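Local coordinates for protein AAC3-I (Uncultured bacterium, PDB 5HMN) that probably confers aminoglycoside resistance by transferring an acetyl group from acetyl-coenzyme A to the antibiotic, as a coenzyme A-binding enzyme of the GNAT fold, at residues A16-E19 / T20-T24; N38-R41 / G42-R46; L74-E78 / Q79-E83. All blocks are in the same frame, centred on the assembly; numbering follows the deposited sequence.

How the interactions relate
Three local contacts follow one another along a GNAT-fold chain and illustrate how a dimer interface can be built from short local units. Interaction 1 is a turn of helix 15-28, interaction 2 is the start of helix 42-49, and interaction 3 is the tip of the hairpin between strands 64-75 and 82-91. The centres of interactions 1 and 2 are about 11 Å apart, and the two touch through Glu-19 and Arg-39. The centres of interactions 1 and 3 are about 30 Å apart. The centres of interactions 2 and 3 are about 28 Å apart. Across the dimer the distance closes: Phe-77 of the second subunit packs on interaction 1, and its residues 76 and 78-81 meet interaction 2.

Interaction 1 (A16-E19 / T20-T24); sequences ALME and TLLAT
Glu-19 and Leu-22 lie side by side on one turn of helix 15-28, the first helix of this GNAT fold, and are a good example of an i to i+3 pair that sets a charged end against an aliphatic branch. Both side chains start with CG anti to the carbonyl carbon (chi1 -73° in Glu-19 and -72° in Leu-22), which gives them a common direction. A bend at chi2 of Glu-19 then brings its carboxylate alongside the leucine, where OE1 of Glu-19 is 3.7 Å from CD1 of Leu-22. The carboxylate also borders Arg-39 and Ser-45, which belong to the loop before helix 42-49 and to the first turn of that helix.

The other branch of Leu-22 serves a different neighbour. Its CD2 lies 4.3 Å from CE of Met-18, a loose apolar approach, while SD of Met-18 is 4.5 Å from CD2 of Leu-21. Met-18 and Leu-22 share a partner, since both pack on Phe-77 of the second subunit; Met-18 also rests on Leu-10. Leu-21 turns instead to Ile-65 of strand 64-75, so successive residues tie the helix to the dimer partner and to the sheet.

Beneath the side chains runs ordinary helical bonding. Leu-22 N donates to Met-18 O at 2.9 Å, and Leu-21 N to Leu-17 O at 3.0 Å, whereas the bonds on the more exposed flank, from Thr-20 and Ala-23, are weak. Thr-20 adds a second link of its own: with the hydroxyl beside the backbone N (chi1 -57°), it folds back on the preceding turn. Ala-16 O thus receives two weak bonds, from Thr-20 N at 3.3 Å and from Thr-20 OG1 at 3.4 Å.

Interaction 2 (N38-R41 / G42-R46); sequences NRPR and GAYSR
Pro-40 meets Tyr-44 and Ser-45 where the loop after helix 32-36 gives way to helix 42-49, a helix N-terminus with Arg-41 at the N-cap position. The closest apolar approach is from Pro-40 CB to Tyr-44 CD1, at 3.4 Å. The pyrrolidine ring crosses the phenol obliquely, nearest its CD1 corner, and CB of Pro-40 also lies 3.6 Å from OG of Ser-45. Tyr-44 can take this place because its CG is anti to the backbone N (chi1 175°), which swings the ring back toward Pro-40.

Polar contacts in the same shell centre on Arg-41 O. Ser-45 N donates to it at 3.0 Å in an almost straight bond, the N-H...O angle being 174°, and this closes the first helical turn. Ser-45 OG is 3.2 Å from the same carbonyl oxygen, but its proton may go instead to a water.

Further out, the second subunit fixes the ends of the longer side chains. The hydroxyl of Tyr-44 is hydrogen-bonded to the carbonyl of Lys-76 of that subunit. Arg-41 gives its carbonyl to the helix, while its NE, in a salt bridge, and its backbone N, in a hydrogen bond, both engage Glu-80 of the second subunit. Toward helix 15-28, Ser-45 rests on Val-15 and Glu-19. One water sits beside Ser-45 OG, at a doubtfully short separation, and donates to Pro-40 O at 2.7 Å.

Interaction 3 (L74-E78 / Q79-E83); sequences LKKFE and QERSE
Gln-79 follows Glu-78 round the tip of the beta hairpin that joins strands 64-75 and 82-91, with Gln-79 CG 4.0 Å from Glu-78 CG. Its chain extends beyond CG to place NE2 on Thr-34 O of the second subunit, and its CG lies above one face of the Arg-81 guanidinium group, offset toward the rim. Glu-80 is the centre of an inverse gamma turn and packs on Pro-40 of the second subunit.

Arg-81 carries the main polar contact, a salt bridge to Glu-78. Its CG lies between the backbone N and the carbonyl carbon (chi1 67°), and the extended side chain crosses that of Glu-78 at about a right angle, the two flat groups being 64° apart. NH2 of Arg-81 is 2.8 Å from OE2 of Glu-78, on its anti side; a weaker bond comes from NE. The backbone O of Arg-81 accepts from Lys-76 N at 2.8 Å.

Ser-82 pairs with Lys-75 in a non-hydrogen-bonded antiparallel bridge, and its CA makes a CA-H...O contact of 3.3 Å with Leu-74 O. Glu-83 and Leu-74 form the neighbouring hydrogen-bonded pair: Leu-74 N donates to Glu-83 O at 2.6 Å, and Glu-83 N returns a bond to Leu-74 O. The Glu-83 carboxylate makes a weak salt bridge with Lys-76 NZ at 3.3 Å, its stronger partner being the Tyr-118 hydroxyl.

Lys-76 completes a four-residue salt-bridge network, for its bent chain also brings NZ to the syn side of Glu-78 OE2, at 2.7 Å. Lys-76 NZ and Arg-81 NH2, 4.3 Å apart, reach that oxygen from the same face, both tilted well out of the carboxylate plane. The shared negative charge probably offsets their mutual repulsion and favours ionised Glu-78, which is buried here.

Interaction 1 (A16-E19 / T20-T24)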
loop_
_atom_site.group_PDB
_atom_site.type_symbol
_atom_site.label_atom_id
_atom_site.label_comp_id
_atom_site.label_asym_id
_atom_site.label_seq_id
_atom_site.Cartn_x
_atom_site.Cartn_y
_atom_site.Cartn_z
ATOM N N ALA C 16 15.533 17.895 4.416
ATOM C CA ALA C 16 15.151 19.271 4.117
ATOM C C ALA C 16 14.328 19.361 2.833
ATOM O O ALA C 16 13.347 20.096 2.769
ATOM C CB ALA C 16 16.390 20.148 4.015
ATOM N N LEU C 17 14.732 18.611 1.814
ATOM C CA LEU C 17 13.997 18.565 0.550
ATOM C C LEU C 17 12.620 17.938 0.743
ATOM O O LEU C 17 11.645 18.348 0.117
ATOM C CB LEU C 17 14.785 17.787 -0.504
ATOM C CG LEU C 17 15.605 18.601 -1.506
ATOM C CD1 LEU C 17 16.525 19.567 -0.793
ATOM C CD2 LEU C 17 16.403 17.686 -2.423
ATOM N N MET C 18 12.548 16.939 1.615
ATOM C CA MET C 18 11.290 16.265 1.906
ATOM C C MET C 18 10.290 17.238 2.521
ATOM O O MET C 18 9.103 17.209 2.197
ATOM C CB MET C 18 11.527 15.074 2.843
ATOM C CG MET C 18 10.302 14.214 3.076
ATOM S SD MET C 18 9.907 13.234 1.623
ATOM C CE MET C 18 8.152 12.987 1.847
ATOM N N GLU C 19 10.785 18.115 3.397
ATOM C CA GLU C 19 9.948 19.113 4.065
ATOM C C GLU C 19 9.326 20.097 3.090
ATOM O O GLU C 19 8.172 20.501 3.243
ATOM C CB GLU C 19 10.768 19.880 5.107
ATOM C CG GLU C 19 11.092 19.071 6.348
ATOM C CD GLU C 19 10.020 18.046 6.662
ATOM O OE1 GLU C 19 9.056 18.392 7.378
ATOM O OE2 GLU C 19 10.141 16.891 6.197
ATOM N N THR C 20 10.107 20.502 2.096
ATOM C CA THR C 20 9.623 21.407 1.067
ATOM C C THR C 20 8.618 20.684 0.175
ATOM O O THR C 20 7.612 21.256 -0.241
ATOM C CB THR C 20 10.782 21.955 0.220
ATOM O OG1 THR C 20 11.733 22.599 1.080
ATOM C CG2 THR C 20 10.271 22.956 -0.808
ATOM N N LEU C 21 8.894 19.414 -0.098
ATOM C CA LEU C 21 8.001 18.595 -0.907
ATOM C C LEU C 21 6.635 18.465 -0.234
ATOM O O LEU C 21 5.604 18.473 -0.906
ATOM C CB LEU C 21 8.614 17.214 -1.152
ATOM C CG LEU C 21 7.790 16.266 -2.025
ATOM C CD1 LEU C 21 7.439 16.941 -3.338
ATOM C CD2 LEU C 21 8.544 14.967 -2.267
ATOM N N LEU C 22 6.634 18.365 1.094
ATOM C CA LEU C 22 5.386 18.312 1.852
ATOM C C LEU C 22 4.543 19.562 1.617
ATOM O O LEU C 22 3.322 19.485 1.525
ATOM C CB LEU C 22 5.670 18.139 3.344
ATOM C CG LEU C 22 6.184 16.768 3.793
ATOM C CD1 LEU C 22 6.416 16.741 5.301
ATOM C CD2 LEU C 22 5.217 15.669 3.385
ATOM N N ALA C 23 5.200 20.714 1.505
ATOM C CA ALA C 23 4.508 21.970 1.224
ATOM C C ALA C 23 3.923 21.979 -0.188
ATOM O O ALA C 23 2.860 22.555 -0.430
ATOM C CB ALA C 23 5.454 23.155 1.416
ATOM N N THR C 24 4.622 21.344 -1.121
ATOM C CA THR C 24 4.123 21.192 -2.487
ATOM C C THR C 24 2.872 20.315 -2.526
ATOM O O THR C 24 1.907 20.623 -3.239
ATOM C CB THR C 24 5.197 20.588 -3.405
ATOM O OG1 THR C 24 6.312 21.484 -3.475
ATOM C CG2 THR C 24 4.644 20.361 -4.810
#

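Interaction 2 (N38-R41 / G42-R46)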
loop_
_atom_site.group_PDB
_atom_site.type_symbol
_atom_site.label_atom_id
_atom_site.label_comp_id
_atom_site.label_asym_id
_atom_site.label_seq_id
_atom_site.Cartn_x
_atom_site.Cartn_y
_atom_site.Cartn_z
ATOM N N ASN C 38 1.799 19.370 11.082
ATOM C CA ASN C 38 2.431 18.577 12.129
ATOM C C ASN C 38 3.538 17.701 11.560
ATOM O O ASN C 38 3.469 16.473 11.631
ATOM C CB ASN C 38 1.393 17.718 12.852
ATOM C CG ASN C 38 1.868 17.253 14.217
ATOM O OD1 ASN C 38 3.070 17.158 14.475
ATOM N ND2 ASN C 38 0.922 16.961 15.102
ATOM N N ARG C 39 4.554 18.346 10.998
ATOM C CA ARG C 39 5.667 17.656 10.354
ATOM C C ARG C 39 6.432 16.774 11.338
ATOM O O ARG C 39 6.571 17.118 12.511
ATOM C CB ARG C 39 6.619 18.671 9.715
ATOM C CG ARG C 39 5.927 19.737 8.881
ATOM C CD ARG C 39 6.905 20.815 8.451
ATOM N NE ARG C 39 6.279 21.817 7.597
ATOM C CZ ARG C 39 6.646 23.093 7.553
ATOM N NH1 ARG C 39 7.639 23.524 8.321
ATOM N NH2 ARG C 39 6.022 23.939 6.745
ATOM N N PRO C 40 6.927 15.623 10.859
ATOM C CA PRO C 40 7.723 14.701 11.674
ATOM C C PRO C 40 9.070 15.287 12.070
ATOM O O PRO C 40 9.471 16.314 11.529
ATOM C CB PRO C 40 7.922 13.495 10.750
ATOM C CG PRO C 40 6.853 13.607 9.718
ATOM C CD PRO C 40 6.668 15.080 9.516
ATOM N N ARG C 41 9.762 14.637 13.003
ATOM C CA ARG C 41 11.116 15.043 13.357
ATOM C C ARG C 41 12.075 14.591 12.272
ATOM O O ARG C 41 11.764 13.674 11.517
ATOM C CB ARG C 41 11.527 14.451 14.702
ATOM C CG ARG C 41 10.446 14.513 15.751
ATOM C CD ARG C 41 10.614 13.385 16.752
ATOM N NE ARG C 41 9.492 13.309 17.680
ATOM C CZ ARG C 41 9.422 12.456 18.696
ATOM N NH1 ARG C 41 10.414 11.603 18.920
ATOM N NH2 ARG C 41 8.362 12.459 19.492
ATOM N N GLY C 42 13.239 15.229 12.200
ATOM C CA GLY C 42 14.238 14.884 11.206
ATOM C C GLY C 42 14.675 13.438 11.319
ATOM O O GLY C 42 14.972 12.792 10.314
ATOM N N ALA C 43 14.702 12.929 12.548
ATOM C CA ALA C 43 15.101 11.553 12.803
ATOM C C ALA C 43 14.107 10.572 12.190
ATOM O O ALA C 43 14.503 9.612 11.530
ATOM C CB ALA C 43 15.235 11.308 14.300
ATOM N N TYR C 44 12.820 10.819 12.414
ATOM C CA TYR C 44 11.761 9.978 11.860
ATOM C C TYR C 44 11.781 10.013 10.337
ATOM O O TYR C 44 11.729 8.973 9.675
ATOM C CB TYR C 44 10.391 10.426 12.384
ATOM C CG TYR C 44 9.207 9.701 11.768
ATOM C CD1 TYR C 44 8.608 10.168 10.606
ATOM C CD2 TYR C 44 8.685 8.556 12.356
ATOM C CE1 TYR C 44 7.534 9.518 10.044
ATOM C CE2 TYR C 44 7.604 7.897 11.801
ATOM C CZ TYR C 44 7.034 8.384 10.645
ATOM O OH TYR C 44 5.959 7.747 10.069
ATOM N N SER C 45 11.857 11.218 9.783
ATOM C CA SER C 45 11.879 11.392 8.335
ATOM C C SER C 45 13.108 10.724 7.733
ATOM O O SER C 45 13.052 10.150 6.654
ATOM C CB SER C 45 11.853 12.879 7.970
ATOM O OG SER C 45 10.693 13.507 8.480
ATOM N N ARG C 46 14.227 10.783 8.446
ATOM C CA ARG C 46 15.449 10.191 7.926
ATOM C C ARG C 46 15.397 8.665 7.835
ATOM O O ARG C 46 15.757 8.081 6.812
ATOM C CB ARG C 46 16.636 10.581 8.780
ATOM C CG ARG C 46 17.883 9.910 8.298
ATOM C CD ARG C 46 19.101 10.384 9.049
ATOM N NE ARG C 46 20.309 10.209 8.248
ATOM C CZ ARG C 46 20.861 9.036 7.975
ATOM N NH1 ARG C 46 20.327 7.911 8.437
ATOM N NH2 ARG C 46 21.959 8.980 7.235
HETATM O O HOH W 1 10.513 15.967 9.085
#

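Interaction 3 (L74-E78 / Q79-E83)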
loop_
_atom_site.group_PDB
_atom_site.type_symbol
_atom_site.label_atom_id
_atom_site.label_comp_id
_atom_site.label_asym_id
_atom_site.label_seq_id
_atom_site.Cartn_x
_atom_site.Cartn_y
_atom_site.Cartn_z
ATOM N N LEU C 74 6.162 -2.933 -2.273
ATOM C CA LEU C 74 5.531 -4.024 -1.540
ATOM C C LEU C 74 6.090 -5.369 -1.982
ATOM O O LEU C 74 5.713 -5.892 -3.032
ATOM C CB LEU C 74 4.011 -3.991 -1.740
ATOM C CG LEU C 74 3.148 -3.187 -0.761
ATOM C CD1 LEU C 74 3.688 -1.794 -0.522
ATOM C CD2 LEU C 74 1.709 -3.122 -1.256
ATOM N N LYS C 75 6.996 -5.925 -1.185
ATOM C CA LYS C 75 7.536 -7.246 -1.476
ATOM C C LYS C 75 6.490 -8.312 -1.145
ATOM O O LYS C 75 6.019 -8.409 -0.011
ATOM C CB LYS C 75 8.838 -7.482 -0.706
ATOM C CG LYS C 75 9.990 -7.964 -1.585
ATOM C CD LYS C 75 11.228 -7.093 -1.422
ATOM C CE LYS C 75 12.280 -7.419 -2.476
ATOM N NZ LYS C 75 13.457 -6.503 -2.403
ATOM N N LYS C 76 6.120 -9.103 -2.142
ATOM C CA LYS C 76 4.972 -9.995 -2.016
ATOM C C LYS C 76 5.298 -11.310 -1.304
ATOM O O LYS C 76 6.459 -11.701 -1.185
ATOM C CB LYS C 76 4.377 -10.283 -3.396
ATOM C CG LYS C 76 3.975 -9.033 -4.182
ATOM C CD LYS C 76 2.935 -8.183 -3.445
ATOM C CE LYS C 76 1.659 -8.966 -3.144
ATOM N NZ LYS C 76 0.945 -9.444 -4.364
ATOM N N PHE C 77 4.245 -11.978 -0.846
ATOM C CA PHE C 77 4.346 -13.173 -0.011
ATOM C C PHE C 77 3.998 -14.447 -0.772
ATOM O O PHE C 77 4.481 -15.531 -0.442
ATOM C CB PHE C 77 3.423 -13.030 1.199
ATOM C CG PHE C 77 2.068 -12.475 0.858
ATOM C CD1 PHE C 77 1.839 -11.106 0.888
ATOM C CD2 PHE C 77 1.029 -13.315 0.490
ATOM C CE1 PHE C 77 0.598 -10.586 0.564
ATOM C CE2 PHE C 77 -0.218 -12.802 0.167
ATOM C CZ PHE C 77 -0.432 -11.436 0.203
ATOM N N GLU C 78 3.146 -14.311 -1.786
ATOM C CA GLU C 78 2.709 -15.461 -2.571
ATOM C C GLU C 78 3.793 -15.896 -3.560
ATOM O O GLU C 78 3.897 -17.077 -3.899
ATOM C CB GLU C 78 1.403 -15.142 -3.310
ATOM C CG GLU C 78 1.537 -14.189 -4.492
ATOM C CD GLU C 78 1.697 -12.736 -4.078
ATOM O OE1 GLU C 78 1.544 -12.432 -2.875
ATOM O OE2 GLU C 78 1.970 -11.893 -4.962
ATOM N N GLN C 79 4.598 -14.939 -4.010
ATOM C CA GLN C 79 5.691 -15.202 -4.943
ATOM C C GLN C 79 6.880 -14.299 -4.645
ATOM O O GLN C 79 6.763 -13.331 -3.893
ATOM C CB GLN C 79 5.244 -14.987 -6.392
ATOM C CG GLN C 79 4.213 -15.975 -6.903
ATOM C CD GLN C 79 3.920 -15.791 -8.378
ATOM O OE1 GLN C 79 4.766 -15.318 -9.136
ATOM N NE2 GLN C 79 2.713 -16.159 -8.791
ATOM N N GLU C 80 8.022 -14.612 -5.250
ATOM C CA GLU C 80 9.192 -13.752 -5.152
ATOM C C GLU C 80 9.088 -12.622 -6.160
ATOM O O GLU C 80 9.705 -12.666 -7.223
ATOM C CB GLU C 80 10.475 -14.543 -5.385
ATOM C CG GLU C 80 10.759 -15.543 -4.299
ATOM C CD GLU C 80 11.998 -16.371 -4.569
ATOM O OE1 GLU C 80 12.535 -16.301 -5.696
ATOM O OE2 GLU C 80 12.429 -17.091 -3.645
ATOM N N ARG C 81 8.293 -11.615 -5.819
ATOM C CA ARG C 81 8.087 -10.466 -6.687
ATOM C C ARG C 81 7.695 -9.264 -5.845
ATOM O O ARG C 81 7.385 -9.401 -4.664
ATOM C CB ARG C 81 7.011 -10.761 -7.730
ATOM C CG ARG C 81 5.626 -10.941 -7.141
ATOM C CD ARG C 81 4.653 -11.522 -8.152
ATOM N NE ARG C 81 3.299 -11.593 -7.612
ATOM C CZ ARG C 81 2.296 -12.240 -8.191
ATOM N NH1 ARG C 81 2.494 -12.881 -9.333
ATOM N NH2 ARG C 81 1.097 -12.252 -7.626
ATOM N N SER C 82 7.707 -8.083 -6.448
ATOM C CA SER C 82 7.333 -6.884 -5.718
ATOM C C SER C 82 6.548 -5.923 -6.601
ATOM O O SER C 82 6.691 -5.921 -7.824
ATOM C CB SER C 82 8.576 -6.191 -5.150
ATOM O OG SER C 82 9.415 -5.700 -6.181
ATOM N N GLU C 83 5.705 -5.117 -5.968
ATOM C CA GLU C 83 4.976 -4.063 -6.656
ATOM C C GLU C 83 5.200 -2.733 -5.956
ATOM O O GLU C 83 5.406 -2.692 -4.741
ATOM C CB GLU C 83 3.480 -4.363 -6.700
ATOM C CG GLU C 83 3.127 -5.829 -6.682
ATOM C CD GLU C 83 1.647 -6.049 -6.441
ATOM O OE1 GLU C 83 0.977 -5.115 -5.953
ATOM O OE2 GLU C 83 1.154 -7.157 -6.737
#